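Conserved domain protein (Porphyromonas gingivalis, PDB 3PNN) is a putative glycosyltransferase with a Rossmann-like alpha/beta/alpha fold that probably forms glycosidic linkages by transferring a sugar from an activated donor. Local coordinates at residues V152-G157 / V213-W218; V166-C171 / T186-T191. All blocks are in the same frame, centred on the assembly; numbering follows the deposited sequence.

In the fold
Interaction 1 pairs the end of strand 148-155 with strands 212-215 and 217-220, and interaction 2 pairs strands 166-173 and 179-191 of the hairpin that follows strand 148-155 in the chain. Their centres lie about 11 Å apart. Strand 166-173 runs antiparallel to strand 212-215 and joins the two: S214 N is 2.8 Å from G169 O, a probable hydrogen bond, and M215 SE (M215 and M217 are both selenomethionines) packs 3.5 Å from R168 CD. R190 NH1 reaches G157 O at 3.1 Å, a second probable hydrogen bond. Bound glycerol, probably from the crystallisation liquor, comes within about 4 Å of the M215 side chain and about 3 Å of that of R168; it may mark a pocket beside both contacts.

Interaction 1: V152-G157 / V213-W218; sequences VGYRVG and VSMNMW
The Y154 ring meets M215 obliquely, CD2 lying 3.6 Å from M215 CG, and the two side chains cross at about a right angle. At the ring's far end OH stands 3.9 Å from M217 SE and is hydrogen-bonded to Y127 O. A second aromatic group, the W218 indole, receives N216 OD1 at its edge, in the ring plane: NE1 donates to OD1 over 2.9 Å, although NE1 sits above the amide carbonyl plane. V152 and M217 lie side by side and point the same way, with CG2 3.7 Å from SE; M217 CG, anti to its backbone N (chi1 177°), starts the selenomethionine along the valine. The V213 and V156 side chains cross at about a right angle, CG1 of V213 meeting CB of V156. Between the backbones, Y154 and V213 form an antiparallel hydrogen-bonded pair, V213 N to Y154 O being 2.8 Å and the return bond from Y154 N almost straight (179°). V152 N gives a further hydrogen bond to M217 O. Where the chain turns the corner at N216, a water donates to V152 O (2.6 Å) and accepts from M215 N and M217 N, while S214 OG accepts from N216 N in an ST turn. Helix 129-140 packs against V152 and M217, helix 249-259 against N216 and W218, and strand 166-173 brings R168 against V213.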
loop_
_atom_site.group_PDB
_atom_site.type_symbol
_atom_site.label_atom_id
_atom_site.label_comp_id
_atom_site.label_asym_id
_atom_site.label_seq_id
_atom_site.Cartn_x
_atom_site.Cartn_y
_atom_site.Cartn_z
ATOM N N VAL A 152 -0.341 9.747 0.008
ATOM C CA VAL A 152 0.928 10.376 0.342
ATOM C C VAL A 152 1.788 10.261 -0.903
ATOM O O VAL A 152 2.093 9.162 -1.370
ATOM C CB VAL A 152 1.592 9.720 1.557
ATOM C CG1 VAL A 152 2.998 10.333 1.799
ATOM C CG2 VAL A 152 0.716 9.919 2.805
ATOM N N GLY A 153 2.119 11.408 -1.481
ATOM C CA GLY A 153 2.899 11.424 -2.702
ATOM C C GLY A 153 4.390 11.345 -2.427
ATOM O O GLY A 153 4.877 11.894 -1.433
ATOM N N TYR A 154 5.100 10.643 -3.304
ATOM C CA TYR A 154 6.560 10.633 -3.332
ATOM C C TYR A 154 7.033 11.158 -4.693
ATOM O O TYR A 154 6.228 11.292 -5.612
ATOM C CB TYR A 154 7.072 9.221 -3.063
ATOM C CG TYR A 154 6.783 8.803 -1.636
ATOM C CD1 TYR A 154 7.721 9.029 -0.628
ATOM C CD2 TYR A 154 5.550 8.250 -1.287
ATOM C CE1 TYR A 154 7.462 8.680 0.688
ATOM C CE2 TYR A 154 5.274 7.905 0.035
ATOM C CZ TYR A 154 6.236 8.117 1.014
ATOM O OH TYR A 154 5.963 7.784 2.328
ATOM N N ARG A 155 8.321 11.474 -4.821
ATOM C CA ARG A 155 8.853 11.958 -6.099
ATOM C C ARG A 155 9.530 10.801 -6.838
ATOM O O ARG A 155 10.349 10.095 -6.267
ATOM C CB ARG A 155 9.834 13.122 -5.886
ATOM C CG ARG A 155 9.165 14.434 -5.420
ATOM C CD ARG A 155 9.158 14.613 -3.895
ATOM N NE ARG A 155 8.488 15.863 -3.502
ATOM C CZ ARG A 155 9.050 17.070 -3.581
ATOM N NH1 ARG A 155 10.296 17.189 -4.027
ATOM N NH2 ARG A 155 8.374 18.158 -3.211
ATOM N N VAL A 156 9.172 10.609 -8.104
ATOM C CA VAL A 156 9.613 9.419 -8.834
ATOM C C VAL A 156 11.128 9.253 -8.835
ATOM O O VAL A 156 11.631 8.133 -8.691
ATOM C CB VAL A 156 9.080 9.398 -10.278
ATOM C CG1 VAL A 156 9.709 10.529 -11.113
ATOM C CG2 VAL A 156 9.349 8.027 -10.916
ATOM N N GLY A 157 11.857 10.360 -8.963
ATOM C CA GLY A 157 13.315 10.309 -9.033
ATOM C C GLY A 157 13.974 9.761 -7.778
ATOM O O GLY A 157 15.126 9.323 -7.803
ATOM N N VAL A 213 4.415 10.304 -7.571
ATOM C CA VAL A 213 3.984 8.914 -7.755
ATOM C C VAL A 213 3.301 8.402 -6.507
ATOM O O VAL A 213 3.563 8.883 -5.395
ATOM C CB VAL A 213 5.151 7.954 -8.119
ATOM C CG1 VAL A 213 5.654 8.246 -9.531
ATOM C CG2 VAL A 213 6.280 8.053 -7.099
ATOM N N SER A 214 2.413 7.433 -6.702
ATOM C CA SER A 214 1.838 6.681 -5.598
ATOM C C SER A 214 2.788 5.551 -5.210
ATOM O O SER A 214 3.391 4.917 -6.081
ATOM C CB SER A 214 0.482 6.089 -6.010
ATOM O OG SER A 214 0.046 5.128 -5.059
HETATM N N MSE A 215 2.931 5.305 -3.908
HETATM C CA MSE A 215 3.649 4.120 -3.414
HETATM C C MSE A 215 2.676 3.254 -2.612
HETATM O O MSE A 215 3.076 2.475 -1.731
HETATM C CB MSE A 215 4.874 4.503 -2.559
HETATM C CG MSE A 215 5.904 5.355 -3.319
HETATM SE SE MSE A 215 6.574 4.465 -4.933
HETATM C CE MSE A 215 7.537 3.014 -4.099
ATOM N N ASN A 216 1.398 3.389 -2.947
ATOM C CA ASN A 216 0.315 2.636 -2.306
ATOM C C ASN A 216 0.129 2.980 -0.825
ATOM O O ASN A 216 -0.185 2.105 -0.017
ATOM C CB ASN A 216 0.504 1.125 -2.482
ATOM C CG ASN A 216 -0.722 0.444 -3.082
ATOM O OD1 ASN A 216 -1.517 1.069 -3.794
ATOM N ND2 ASN A 216 -0.867 -0.860 -2.815
HETATM N N MSE A 217 0.333 4.248 -0.472
HETATM C CA MSE A 217 -0.030 4.745 0.856
HETATM C C MSE A 217 -1.243 5.660 0.702
HETATM O O MSE A 217 -1.109 6.793 0.238
HETATM C CB MSE A 217 1.145 5.509 1.493
HETATM C CG MSE A 217 0.836 6.131 2.867
HETATM SE SE MSE A 217 2.500 6.798 3.727
HETATM C CE MSE A 217 2.371 5.841 5.414
ATOM N N TRP A 218 -2.424 5.170 1.086
ATOM C CA TRP A 218 -3.683 5.892 0.848
ATOM C C TRP A 218 -4.380 6.181 2.162
ATOM O O TRP A 218 -4.132 5.499 3.161
ATOM C CB TRP A 218 -4.629 4.996 0.056
ATOM C CG TRP A 218 -4.110 4.554 -1.254
ATOM C CD1 TRP A 218 -3.457 3.388 -1.541
ATOM C CD2 TRP A 218 -4.225 5.271 -2.480
ATOM N NE1 TRP A 218 -3.156 3.343 -2.885
ATOM C CE2 TRP A 218 -3.612 4.492 -3.479
ATOM C CE3 TRP A 218 -4.784 6.508 -2.829
ATOM C CZ2 TRP A 218 -3.539 4.908 -4.812
ATOM C CZ3 TRP A 218 -4.723 6.918 -4.163
ATOM C CH2 TRP A 218 -4.097 6.121 -5.131
HETATM O O HOH W 1 1.362 6.704 -2.036
#

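Interaction 2: V166-C171 / T186-T191; sequences VSRGVC and TGIERT
I188 runs its side chain past V166 O and along strand 166-173, its CD1 ending 3.5 Å from R168 CB and also touching R168 CG. With CG1 anti to the carbonyl carbon (chi1 -51°) and CD1 extended beyond it, the isoleucine delivers its terminal methyl to the arginine stem. It crosses V166 at about a right angle, CB 4.1 Å from V166 CG2, and meets V170 obliquely, where CD1 approaches CG2. The R168 chain bends at chi2 (-74°), folding its guanidinium back over V166, whose CB lies 3.7 Å above the centre of one face. A weak hydrogen bond from NH1 to S167 O joins the group to its own strand; NH2 is hydrogen-bonded to T159 O, and W273 makes a cation-pi contact with it. The backbones of V166 and I188 form an antiparallel hydrogen-bonded pair, V166 N to I188 O and I188 N to V166 O, the latter 2.9 Å and in the carbonyl plane. Opposite the single residue V166 stand two, G187 and I188, which makes a G1 beta bulge in the hairpin of strands 166-173 and 179-191; G187 takes the positive phi (76°) usual for the first position of this bulge. At the more exposed margin, T186 CG2 touches S167 OG at 3.6 Å. That hydroxyl is hydrogen-bonded to E184 OE2, so the polar end of S167 is tied to the strand across the hairpin while a methyl rests against it. I195 and F197 of strand 194-198 pack on I188, and L160, in a loop, touches both V166 and I188.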
loop_
_atom_site.group_PDB
_atom_site.type_symbol
_atom_site.label_atom_id
_atom_site.label_comp_id
_atom_site.label_asym_id
_atom_site.label_seq_id
_atom_site.Cartn_x
_atom_site.Cartn_y
_atom_site.Cartn_z
ATOM N N VAL A 166 11.370 0.021 -12.540
ATOM C CA VAL A 166 10.379 -0.121 -11.488
ATOM C C VAL A 166 8.989 0.214 -12.009
ATOM O O VAL A 166 8.842 0.865 -13.038
ATOM C CB VAL A 166 10.704 0.758 -10.263
ATOM C CG1 VAL A 166 12.049 0.345 -9.664
ATOM C CG2 VAL A 166 10.715 2.235 -10.642
ATOM N N SER A 167 7.976 -0.242 -11.290
ATOM C CA SER A 167 6.600 0.034 -11.647
ATOM C C SER A 167 6.028 0.999 -10.616
ATOM O O SER A 167 6.133 0.768 -9.412
ATOM C CB SER A 167 5.805 -1.273 -11.691
ATOM O OG SER A 167 4.438 -1.041 -11.958
ATOM N N ARG A 168 5.435 2.092 -11.095
ATOM C CA ARG A 168 4.963 3.166 -10.222
ATOM C C ARG A 168 3.596 3.678 -10.668
ATOM O O ARG A 168 3.320 3.752 -11.863
ATOM C CB ARG A 168 5.965 4.330 -10.238
ATOM C CG ARG A 168 7.357 3.974 -9.764
ATOM C CD ARG A 168 7.372 3.806 -8.252
ATOM N NE ARG A 168 8.666 3.367 -7.731
ATOM C CZ ARG A 168 8.904 2.142 -7.255
ATOM N NH1 ARG A 168 7.937 1.224 -7.253
ATOM N NH2 ARG A 168 10.106 1.831 -6.775
ATOM N N GLY A 169 2.742 4.024 -9.712
ATOM C CA GLY A 169 1.513 4.729 -10.036
ATOM C C GLY A 169 1.837 6.174 -10.375
ATOM O O GLY A 169 2.077 6.989 -9.479
ATOM N N VAL A 170 1.850 6.500 -11.664
ATOM C CA VAL A 170 2.200 7.854 -12.092
ATOM C C VAL A 170 0.987 8.773 -11.977
ATOM O O VAL A 170 -0.076 8.491 -12.536
ATOM C CB VAL A 170 2.764 7.870 -13.529
ATOM C CG1 VAL A 170 2.996 9.301 -13.980
ATOM C CG2 VAL A 170 4.069 7.079 -13.586
ATOM N N CYS A 171 1.149 9.867 -11.241
ATOM C CA CYS A 171 0.018 10.706 -10.868
ATOM C C CYS A 171 -0.029 12.028 -11.618
ATOM O O CYS A 171 0.996 12.659 -11.827
ATOM C CB CYS A 171 0.105 11.033 -9.379
ATOM S SG CYS A 171 -0.127 9.600 -8.355
ATOM N N THR A 186 4.933 0.513 -15.873
ATOM C CA THR A 186 6.067 -0.375 -15.605
ATOM C C THR A 186 7.311 0.091 -16.342
ATOM O O THR A 186 7.229 0.888 -17.276
ATOM C CB THR A 186 5.788 -1.836 -16.043
ATOM O OG1 THR A 186 5.522 -1.873 -17.449
ATOM C CG2 THR A 186 4.609 -2.423 -15.286
ATOM N N GLY A 187 8.466 -0.403 -15.907
ATOM C CA GLY A 187 9.711 -0.211 -16.630
ATOM C C GLY A 187 10.347 1.160 -16.530
ATOM O O GLY A 187 11.159 1.533 -17.381
ATOM N N ILE A 188 9.988 1.912 -15.494
ATOM C CA ILE A 188 10.542 3.248 -15.307
ATOM C C ILE A 188 12.010 3.165 -14.903
ATOM O O ILE A 188 12.359 2.544 -13.895
ATOM C CB ILE A 188 9.770 4.041 -14.232
ATOM C CG1 ILE A 188 8.268 4.014 -14.526
ATOM C CG2 ILE A 188 10.306 5.477 -14.140
ATOM C CD1 ILE A 188 7.413 4.582 -13.408
ATOM N N GLU A 189 12.862 3.803 -15.691
ATOM C CA GLU A 189 14.294 3.813 -15.430
ATOM C C GLU A 189 14.878 5.174 -15.752
ATOM O O GLU A 189 14.405 5.864 -16.658
ATOM C CB GLU A 189 15.011 2.775 -16.303
ATOM C CG GLU A 189 14.789 1.331 -15.920
ATOM C CD GLU A 189 15.682 0.383 -16.714
ATOM O OE1 GLU A 189 15.250 -0.077 -17.793
ATOM O OE2 GLU A 189 16.817 0.107 -16.260
ATOM N N ARG A 190 15.926 5.554 -15.031
ATOM C CA ARG A 190 16.695 6.715 -15.432
ATOM C C ARG A 190 17.788 6.222 -16.354
ATOM O O ARG A 190 18.759 5.603 -15.911
ATOM C CB ARG A 190 17.303 7.454 -14.237
ATOM C CG ARG A 190 17.955 8.775 -14.635
ATOM C CD ARG A 190 18.656 9.463 -13.478
ATOM N NE ARG A 190 17.729 9.939 -12.454
ATOM C CZ ARG A 190 17.547 9.352 -11.273
ATOM N NH1 ARG A 190 16.681 9.860 -10.406
ATOM N NH2 ARG A 190 18.232 8.257 -10.954
ATOM N N THR A 191 17.604 6.473 -17.645
ATOM C CA THR A 191 18.573 6.079 -18.651
ATOM C C THR A 191 19.351 7.317 -19.076
ATOM O O THR A 191 18.815 8.203 -19.742
ATOM C CB THR A 191 17.886 5.406 -19.851
ATOM O OG1 THR A 191 16.702 6.139 -20.199
ATOM C CG2 THR A 191 17.485 3.985 -19.491
#